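Local coordinates for protein fibrillarin-like rRNA/tRNA 2'-O-methyltransferase (Methanocaldococcus jannaschii, PDB 1FBN) that probably uses S-adenosyl-L-methionine to methylate ribose 2'-hydroxyls in rRNA and tRNA, at sites chosen by a guide RNA in box C/D particles, at residues A[26-30]-A[91-95]; A[55-59]-A[86-90]; A[77-83]-A[102-106]. All blocks are in the same frame, centred on the assembly; numbering follows the deposited sequence.

All three interactions lie around the beta-alpha-beta unit that begins the methyltransferase fold. Interaction 3 joins its two parallel strands, 77-81 and 100-105. Interactions 1 and 2 both use helix 87-95, which connects those strands. Interaction 1 ties the end of that helix to strand 25-28 of the N-terminal sheet. Interaction 2 ties its start to the start of helix 58-64. Interactions 1 and 3 are largely buried, and interaction 2 is only partly so. The chemistry follows the place. Interaction 3 rests on backbone bonds and leucine and isoleucine side chains, interaction 1 on a buried carboxylate, and interaction 2 on a hydroxyl pair beside the predicted cofactor site.

Interaction 1. Residues A[26-30]-A[91-95]; sequences ATKSI and HVADI
Asp94 is the main polar residue of this contact, and its carboxylate meets the backbone of Ile30 directly. Ile30 N donates to Asp94 OD1 at 3.1 Å, with an N-H...O angle of 146°. The N-H comes from above the carboxylate plane. Beside this bond, Ile30 CG1 is in van der Waals touch with Asp94 OD1, 3.3 Å away. On the other oxygen, Thr27 OG1 lies 2.9 Å from Asp94 OD2 and would donate to it. This second bond is less certain, because the modelled hydroxyl sits too close to the His91 ring. Asp94 CG lies anti to its own carbonyl carbon (chi1 -77°), which sends the carboxylate toward the turn at 28-30. Arg121 makes a salt bridge to OD1 and Arg50 one to OD2. With two arginines beside it, the buried acid is likely to stay ionised.

A water adds to the polar link. It lies 2.7 Å from Lys28 O and 2.8 Å from Asp94 O, within hydrogen-bonding distance of both carbonyl oxygens, and bridges the two backbones.

Apolar contacts flank the carboxylate. Thr27 CG2 meets Ile95 CG1 at 3.8 Å, the two side chains crossing at about a right angle. Beyond the carboxylate, Ile30 CD1 reaches Ala93 CB at 4.1 Å. The His91 ring is stacked with Trp52.

Strand 26-28 and helix 91-95 cross at 52°, with axes 7.3 Å apart. The contact is a domain junction of the fibrillarin family. It seats the N-terminal antiparallel sheet on helix 87-95 of the Rossmann-like methyltransferase fold.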
loop_
_atom_site.group_PDB
_atom_site.type_symbol
_atom_site.label_atom_id
_atom_site.label_comp_id
_atom_site.label_asym_id
_atom_site.label_seq_id
_atom_site.Cartn_x
_atom_site.Cartn_y
_atom_site.Cartn_z
ATOM N N ALA A 26 5.197 -9.430 -9.118
ATOM C CA ALA A 26 4.936 -8.407 -10.117
ATOM C C ALA A 26 3.448 -8.132 -10.270
ATOM O O ALA A 26 2.607 -8.839 -9.711
ATOM C CB ALA A 26 5.526 -8.841 -11.462
ATOM N N THR A 27 3.137 -7.054 -10.982
ATOM C CA THR A 27 1.756 -6.697 -11.270
ATOM C C THR A 27 1.637 -6.560 -12.790
ATOM O O THR A 27 2.638 -6.361 -13.493
ATOM C CB THR A 27 1.314 -5.380 -10.572
ATOM O OG1 THR A 27 2.228 -4.328 -10.888
ATOM C CG2 THR A 27 1.249 -5.561 -9.062
ATOM N N LYS A 28 0.425 -6.751 -13.299
ATOM C CA LYS A 28 0.161 -6.639 -14.725
ATOM C C LYS A 28 -0.087 -5.154 -15.025
ATOM O O LYS A 28 -1.093 -4.582 -14.600
ATOM C CB LYS A 28 -1.058 -7.489 -15.077
ATOM C CG LYS A 28 -1.303 -7.666 -16.552
ATOM C CD LYS A 28 -2.474 -8.601 -16.781
ATOM C CE LYS A 28 -2.162 -10.005 -16.307
ATOM N NZ LYS A 28 -3.307 -10.927 -16.546
ATOM N N SER A 29 0.860 -4.532 -15.723
ATOM C CA SER A 29 0.794 -3.106 -16.061
ATOM C C SER A 29 -0.465 -2.637 -16.798
ATOM O O SER A 29 -0.910 -3.280 -17.754
ATOM C CB SER A 29 2.036 -2.716 -16.872
ATOM O OG SER A 29 2.022 -1.341 -17.222
ATOM N N ILE A 30 -1.042 -1.526 -16.337
ATOM C CA ILE A 30 -2.223 -0.956 -16.991
ATOM C C ILE A 30 -1.840 0.166 -17.977
ATOM O O ILE A 30 -2.702 0.758 -18.622
ATOM C CB ILE A 30 -3.293 -0.441 -15.988
ATOM C CG1 ILE A 30 -2.710 0.639 -15.077
ATOM C CG2 ILE A 30 -3.885 -1.602 -15.203
ATOM C CD1 ILE A 30 -3.751 1.349 -14.238
ATOM N N HIS A 91 1.662 0.291 -8.676
ATOM C CA HIS A 91 1.383 -1.140 -8.579
ATOM C C HIS A 91 -0.011 -1.414 -8.038
ATOM O O HIS A 91 -0.668 -2.365 -8.459
ATOM C CB HIS A 91 2.440 -1.848 -7.728
ATOM C CG HIS A 91 3.735 -2.078 -8.444
ATOM N ND1 HIS A 91 4.851 -1.292 -8.243
ATOM C CD2 HIS A 91 4.094 -3.010 -9.357
ATOM C CE1 HIS A 91 5.840 -1.734 -9.000
ATOM N NE2 HIS A 91 5.407 -2.776 -9.685
ATOM N N VAL A 92 -0.460 -0.588 -7.095
ATOM C CA VAL A 92 -1.795 -0.744 -6.523
ATOM C C VAL A 92 -2.832 -0.484 -7.620
ATOM O O VAL A 92 -3.864 -1.153 -7.672
ATOM C CB VAL A 92 -2.024 0.217 -5.327
ATOM C CG1 VAL A 92 -3.485 0.195 -4.899
ATOM C CG2 VAL A 92 -1.134 -0.183 -4.151
ATOM N N ALA A 93 -2.526 0.461 -8.513
ATOM C CA ALA A 93 -3.405 0.811 -9.630
ATOM C C ALA A 93 -3.485 -0.344 -10.630
ATOM O O ALA A 93 -4.518 -0.556 -11.268
ATOM C CB ALA A 93 -2.906 2.069 -10.314
ATOM N N ASP A 94 -2.382 -1.074 -10.776
ATOM C CA ASP A 94 -2.335 -2.231 -11.666
ATOM C C ASP A 94 -3.261 -3.314 -11.126
ATOM O O ASP A 94 -4.009 -3.929 -11.879
ATOM C CB ASP A 94 -0.917 -2.803 -11.742
ATOM C CG ASP A 94 0.005 -1.986 -12.619
ATOM O OD1 ASP A 94 -0.468 -1.088 -13.347
ATOM O OD2 ASP A 94 1.222 -2.256 -12.590
ATOM N N ILE A 95 -3.185 -3.548 -9.816
ATOM C CA ILE A 95 -4.003 -4.556 -9.144
ATOM C C ILE A 95 -5.484 -4.205 -9.249
ATOM O O ILE A 95 -6.284 -4.992 -9.750
ATOM C CB ILE A 95 -3.616 -4.682 -7.646
ATOM C CG1 ILE A 95 -2.136 -5.050 -7.518
ATOM C CG2 ILE A 95 -4.484 -5.731 -6.954
ATOM C CD1 ILE A 95 -1.560 -4.792 -6.146
HETATM O O HOH W 1 -3.700 -5.207 -14.336
#

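Interaction 2. Residues A[55-59]-A[86-90]; sequences NKSKL and GTTPS
Ser57 and Thr88 point their hydroxyls at each other. Ser57 OG and Thr88 OG1 are 2.8 Å apart and share a hydrogen bond in which either could be the donor. Ser57 OG is carried toward helix 87-95 because it stands anti to the backbone N (chi1 175°). Ser57 is also the N-cap of helix 58-64, and its OG makes weak bonds to Ala60 N and Trp52 NE1. One small hydroxyl thus caps its own helix and meets the neighbouring one.

The threonine methyls work on two sides of this bond. Thr88 CG2 faces Leu59 CB at 4.1 Å, the side chains crossing at about a right angle. Thr87 CG2 rests against Lys56 O at 3.5 Å and against Ser57 CB at 4.0 Å. Within helix 87-95, Ser90 OG donates back to Thr87 O at 2.7 Å.

Thr87 and Thr88 are predicted to bind S-adenosyl-L-methionine. Lys58 turns to a salt bridge with Asp150, also predicted to bind it. Around this meeting of two helix starts, Thr88 and Pro89 touch Tyr80 of strand 77-81. Leu59 packs on Tyr148 of strand 144-149 and Met175 of strand 172-179.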
loop_
_atom_site.group_PDB
_atom_site.type_symbol
_atom_site.label_atom_id
_atom_site.label_comp_id
_atom_site.label_asym_id
_atom_site.label_seq_id
_atom_site.Cartn_x
_atom_site.Cartn_y
_atom_site.Cartn_z
ATOM N N ASN A 55 12.518 -3.386 -2.147
ATOM C CA ASN A 55 13.455 -2.399 -1.614
ATOM C C ASN A 55 12.939 -0.985 -1.882
ATOM O O ASN A 55 13.416 -0.017 -1.289
ATOM C CB ASN A 55 14.831 -2.560 -2.265
ATOM C CG ASN A 55 15.487 -3.877 -1.925
ATOM O OD1 ASN A 55 15.942 -4.081 -0.800
ATOM N ND2 ASN A 55 15.549 -4.779 -2.899
ATOM N N LYS A 56 11.977 -0.874 -2.794
ATOM C CA LYS A 56 11.392 0.410 -3.171
ATOM C C LYS A 56 9.916 0.551 -2.791
ATOM O O LYS A 56 9.366 1.647 -2.838
ATOM C CB LYS A 56 11.576 0.646 -4.676
ATOM C CG LYS A 56 12.913 1.282 -5.046
ATOM C CD LYS A 56 14.096 0.483 -4.514
ATOM C CE LYS A 56 15.349 1.347 -4.352
ATOM N NZ LYS A 56 16.441 0.639 -3.606
ATOM N N SER A 57 9.292 -0.554 -2.387
ATOM C CA SER A 57 7.882 -0.558 -2.009
ATOM C C SER A 57 7.634 -1.393 -0.753
ATOM O O SER A 57 7.861 -2.604 -0.747
ATOM C CB SER A 57 7.036 -1.093 -3.169
ATOM O OG SER A 57 5.666 -1.216 -2.810
ATOM N N LYS A 58 7.142 -0.744 0.300
ATOM C CA LYS A 58 6.862 -1.422 1.563
ATOM C C LYS A 58 5.787 -2.509 1.432
ATOM O O LYS A 58 5.803 -3.499 2.171
ATOM C CB LYS A 58 6.459 -0.412 2.642
ATOM C CG LYS A 58 7.548 0.588 3.002
ATOM C CD LYS A 58 7.116 1.485 4.155
ATOM C CE LYS A 58 8.076 2.645 4.340
ATOM N NZ LYS A 58 8.081 3.531 3.135
ATOM N N LEU A 59 4.846 -2.313 0.507
ATOM C CA LEU A 59 3.785 -3.292 0.283
ATOM C C LEU A 59 4.388 -4.547 -0.361
ATOM O O LEU A 59 4.049 -5.671 0.022
ATOM C CB LEU A 59 2.676 -2.692 -0.587
ATOM C CG LEU A 59 1.451 -3.568 -0.848
ATOM C CD1 LEU A 59 0.917 -4.142 0.460
ATOM C CD2 LEU A 59 0.381 -2.755 -1.558
ATOM N N GLY A 86 5.294 7.721 -6.588
ATOM C CA GLY A 86 4.524 6.923 -7.526
ATOM C C GLY A 86 4.749 5.422 -7.524
ATOM O O GLY A 86 3.957 4.692 -8.115
ATOM N N THR A 87 5.791 4.958 -6.836
ATOM C CA THR A 87 6.133 3.529 -6.785
ATOM C C THR A 87 4.991 2.603 -6.373
ATOM O O THR A 87 4.449 1.887 -7.210
ATOM C CB THR A 87 7.358 3.264 -5.876
ATOM O OG1 THR A 87 8.472 4.039 -6.336
ATOM C CG2 THR A 87 7.743 1.795 -5.905
ATOM N N THR A 88 4.625 2.610 -5.093
ATOM C CA THR A 88 3.545 1.744 -4.627
ATOM C C THR A 88 2.207 2.068 -5.300
ATOM O O THR A 88 1.497 1.157 -5.725
ATOM C CB THR A 88 3.422 1.751 -3.087
ATOM O OG1 THR A 88 4.669 1.331 -2.517
ATOM C CG2 THR A 88 2.327 0.796 -2.624
ATOM N N PRO A 89 1.852 3.368 -5.426
ATOM C CA PRO A 89 0.582 3.714 -6.074
ATOM C C PRO A 89 0.444 3.146 -7.489
ATOM O O PRO A 89 -0.642 2.754 -7.892
ATOM C CB PRO A 89 0.618 5.239 -6.082
ATOM C CG PRO A 89 1.298 5.544 -4.794
ATOM C CD PRO A 89 2.460 4.569 -4.819
ATOM N N SER A 90 1.540 3.074 -8.240
ATOM C CA SER A 90 1.460 2.538 -9.597
ATOM C C SER A 90 1.090 1.051 -9.606
ATOM O O SER A 90 0.279 0.612 -10.424
ATOM C CB SER A 90 2.760 2.782 -10.367
ATOM O OG SER A 90 3.852 2.085 -9.799
#

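Interaction 3. Residues A[77-83]-A[102-106]; sequences KILYLGA and YAIEY
Tyr102 bonds to strand 77-81 through both its N-H and its C=O. Tyr102 N donates to Ile78 O at 2.8 Å, and Tyr102 O accepts from Tyr80 N at 2.7 Å. Two residues on, Ile104 N donates to Tyr80 O at 3.0 Å, almost straight at 174°. Together they form a parallel ladder pairing Leu79 with Tyr102 and Tyr80 with Ala103.

Leu79, Leu81, Tyr102 and Ile104 share one face of the sheet. Ile104 CG1 is touched by Leu81 CD2 at 3.5 Å and by Leu79 CD1 at 3.8 Å. Tyr80 and Ala103 lie on the other.

Past the ladder, Glu105 bends at chi2 (-58°) toward the loop, bringing OE2 to 2.6 Å from Gly82 O. Its OE1 lies 3.3 Å from Ala83 CA. With Glu105 cut back to an alanine, Gly82 O is likely to lose the carboxylate beside it and the predicted cofactor site one of its acids.

Further out, Ile110 and Met111 of helix 108-117 touch Glu105, and Tyr148 meets the Tyr80 ring. The contact joins the two strands of a beta-alpha-beta crossover in a Rossmann-like fold. As in relatives, the glycine loop and the acid ending the next strand probably border the S-adenosyl-L-methionine pocket.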
loop_
_atom_site.group_PDB
_atom_site.type_symbol
_atom_site.label_atom_id
_atom_site.label_comp_id
_atom_site.label_asym_id
_atom_site.label_seq_id
_atom_site.Cartn_x
_atom_site.Cartn_y
_atom_site.Cartn_z
ATOM N N LYS A 77 -11.806 0.041 -4.071
ATOM C CA LYS A 77 -11.661 1.483 -4.068
ATOM C C LYS A 77 -10.794 1.677 -2.836
ATOM O O LYS A 77 -11.137 1.223 -1.746
ATOM C CB LYS A 77 -13.021 2.169 -3.930
ATOM C CG LYS A 77 -13.930 1.898 -5.123
ATOM C CD LYS A 77 -15.353 2.391 -4.915
ATOM C CE LYS A 77 -15.460 3.899 -5.054
ATOM N NZ LYS A 77 -16.883 4.346 -4.990
ATOM N N ILE A 78 -9.607 2.229 -3.036
ATOM C CA ILE A 78 -8.702 2.423 -1.920
ATOM C C ILE A 78 -8.244 3.858 -1.695
ATOM O O ILE A 78 -8.079 4.640 -2.644
ATOM C CB ILE A 78 -7.469 1.433 -1.968
ATOM C CG1 ILE A 78 -6.144 2.194 -1.903
ATOM C CG2 ILE A 78 -7.530 0.496 -3.185
ATOM C CD1 ILE A 78 -4.938 1.304 -1.753
ATOM N N LEU A 79 -8.096 4.197 -0.414
ATOM C CA LEU A 79 -7.635 5.510 0.008
ATOM C C LEU A 79 -6.153 5.358 0.356
ATOM O O LEU A 79 -5.795 4.634 1.287
ATOM C CB LEU A 79 -8.425 5.984 1.228
ATOM C CG LEU A 79 -8.105 7.383 1.765
ATOM C CD1 LEU A 79 -8.378 8.453 0.703
ATOM C CD2 LEU A 79 -8.933 7.636 3.008
ATOM N N TYR A 80 -5.301 5.999 -0.438
ATOM C CA TYR A 80 -3.855 5.937 -0.252
ATOM C C TYR A 80 -3.361 7.178 0.490
ATOM O O TYR A 80 -3.506 8.305 0.009
ATOM C CB TYR A 80 -3.160 5.811 -1.619
ATOM C CG TYR A 80 -1.693 5.446 -1.549
ATOM C CD1 TYR A 80 -0.737 6.383 -1.151
ATOM C CD2 TYR A 80 -1.262 4.153 -1.859
ATOM C CE1 TYR A 80 0.616 6.044 -1.054
ATOM C CE2 TYR A 80 0.092 3.801 -1.767
ATOM C CZ TYR A 80 1.021 4.751 -1.362
ATOM O OH TYR A 80 2.350 4.412 -1.248
ATOM N N LEU A 81 -2.756 6.955 1.652
ATOM C CA LEU A 81 -2.238 8.040 2.480
ATOM C C LEU A 81 -0.725 7.910 2.648
ATOM O O LEU A 81 -0.217 6.832 2.956
ATOM C CB LEU A 81 -2.916 8.012 3.856
ATOM C CG LEU A 81 -4.447 7.899 3.889
ATOM C CD1 LEU A 81 -4.932 7.608 5.298
ATOM C CD2 LEU A 81 -5.082 9.165 3.354
ATOM N N GLY A 82 -0.003 9.005 2.427
ATOM C CA GLY A 82 1.440 8.969 2.579
ATOM C C GLY A 82 2.222 9.452 1.377
ATOM O O GLY A 82 1.804 9.251 0.234
ATOM N N ALA A 83 3.368 10.077 1.645
ATOM C CA ALA A 83 4.250 10.605 0.605
ATOM C C ALA A 83 4.724 9.510 -0.341
ATOM O O ALA A 83 5.110 8.420 0.085
ATOM C CB ALA A 83 5.455 11.300 1.237
ATOM N N TYR A 102 -7.515 6.763 -4.458
ATOM C CA TYR A 102 -7.474 8.174 -4.090
ATOM C C TYR A 102 -6.136 8.405 -3.405
ATOM O O TYR A 102 -5.869 7.828 -2.347
ATOM C CB TYR A 102 -8.601 8.515 -3.115
ATOM C CG TYR A 102 -9.988 8.255 -3.650
ATOM C CD1 TYR A 102 -10.588 9.139 -4.547
ATOM C CD2 TYR A 102 -10.705 7.129 -3.250
ATOM C CE1 TYR A 102 -11.869 8.909 -5.031
ATOM C CE2 TYR A 102 -11.981 6.888 -3.727
ATOM C CZ TYR A 102 -12.561 7.780 -4.617
ATOM O OH TYR A 102 -13.825 7.530 -5.102
ATOM N N ALA A 103 -5.293 9.229 -4.015
ATOM C CA ALA A 103 -3.975 9.519 -3.463
ATOM C C ALA A 103 -3.938 10.881 -2.775
ATOM O O ALA A 103 -3.982 11.920 -3.437
ATOM C CB ALA A 103 -2.927 9.449 -4.566
ATOM N N ILE A 104 -3.840 10.866 -1.448
ATOM C CA ILE A 104 -3.797 12.094 -0.657
ATOM C C ILE A 104 -2.354 12.551 -0.426
ATOM O O ILE A 104 -1.546 11.809 0.136
ATOM C CB ILE A 104 -4.472 11.904 0.734
ATOM C CG1 ILE A 104 -5.832 11.205 0.589
ATOM C CG2 ILE A 104 -4.616 13.246 1.451
ATOM C CD1 ILE A 104 -6.839 11.934 -0.268
ATOM N N GLU A 105 -2.037 13.767 -0.873
ATOM C CA GLU A 105 -0.701 14.341 -0.696
ATOM C C GLU A 105 -0.816 15.796 -0.244
ATOM O O GLU A 105 -1.630 16.553 -0.776
ATOM C CB GLU A 105 0.120 14.271 -1.992
ATOM C CG GLU A 105 0.367 12.867 -2.542
ATOM C CD GLU A 105 1.088 11.944 -1.569
ATOM O OE1 GLU A 105 1.718 12.429 -0.605
ATOM O OE2 GLU A 105 1.020 10.714 -1.769
ATOM N N TYR A 106 0.001 16.180 0.734
ATOM C CA TYR A 106 -0.019 17.543 1.263
ATOM C C TYR A 106 0.808 18.547 0.457
ATOM O O TYR A 106 0.344 19.651 0.164
ATOM C CB TYR A 106 0.437 17.550 2.725
ATOM C CG TYR A 106 0.426 18.924 3.349
ATOM C CD1 TYR A 106 -0.758 19.477 3.832
ATOM C CD2 TYR A 106 1.591 19.696 3.412
ATOM C CE1 TYR A 106 -0.788 20.766 4.360
ATOM C CE2 TYR A 106 1.573 20.988 3.936
ATOM C CZ TYR A 106 0.377 21.517 4.407
ATOM O OH TYR A 106 0.339 22.797 4.913
#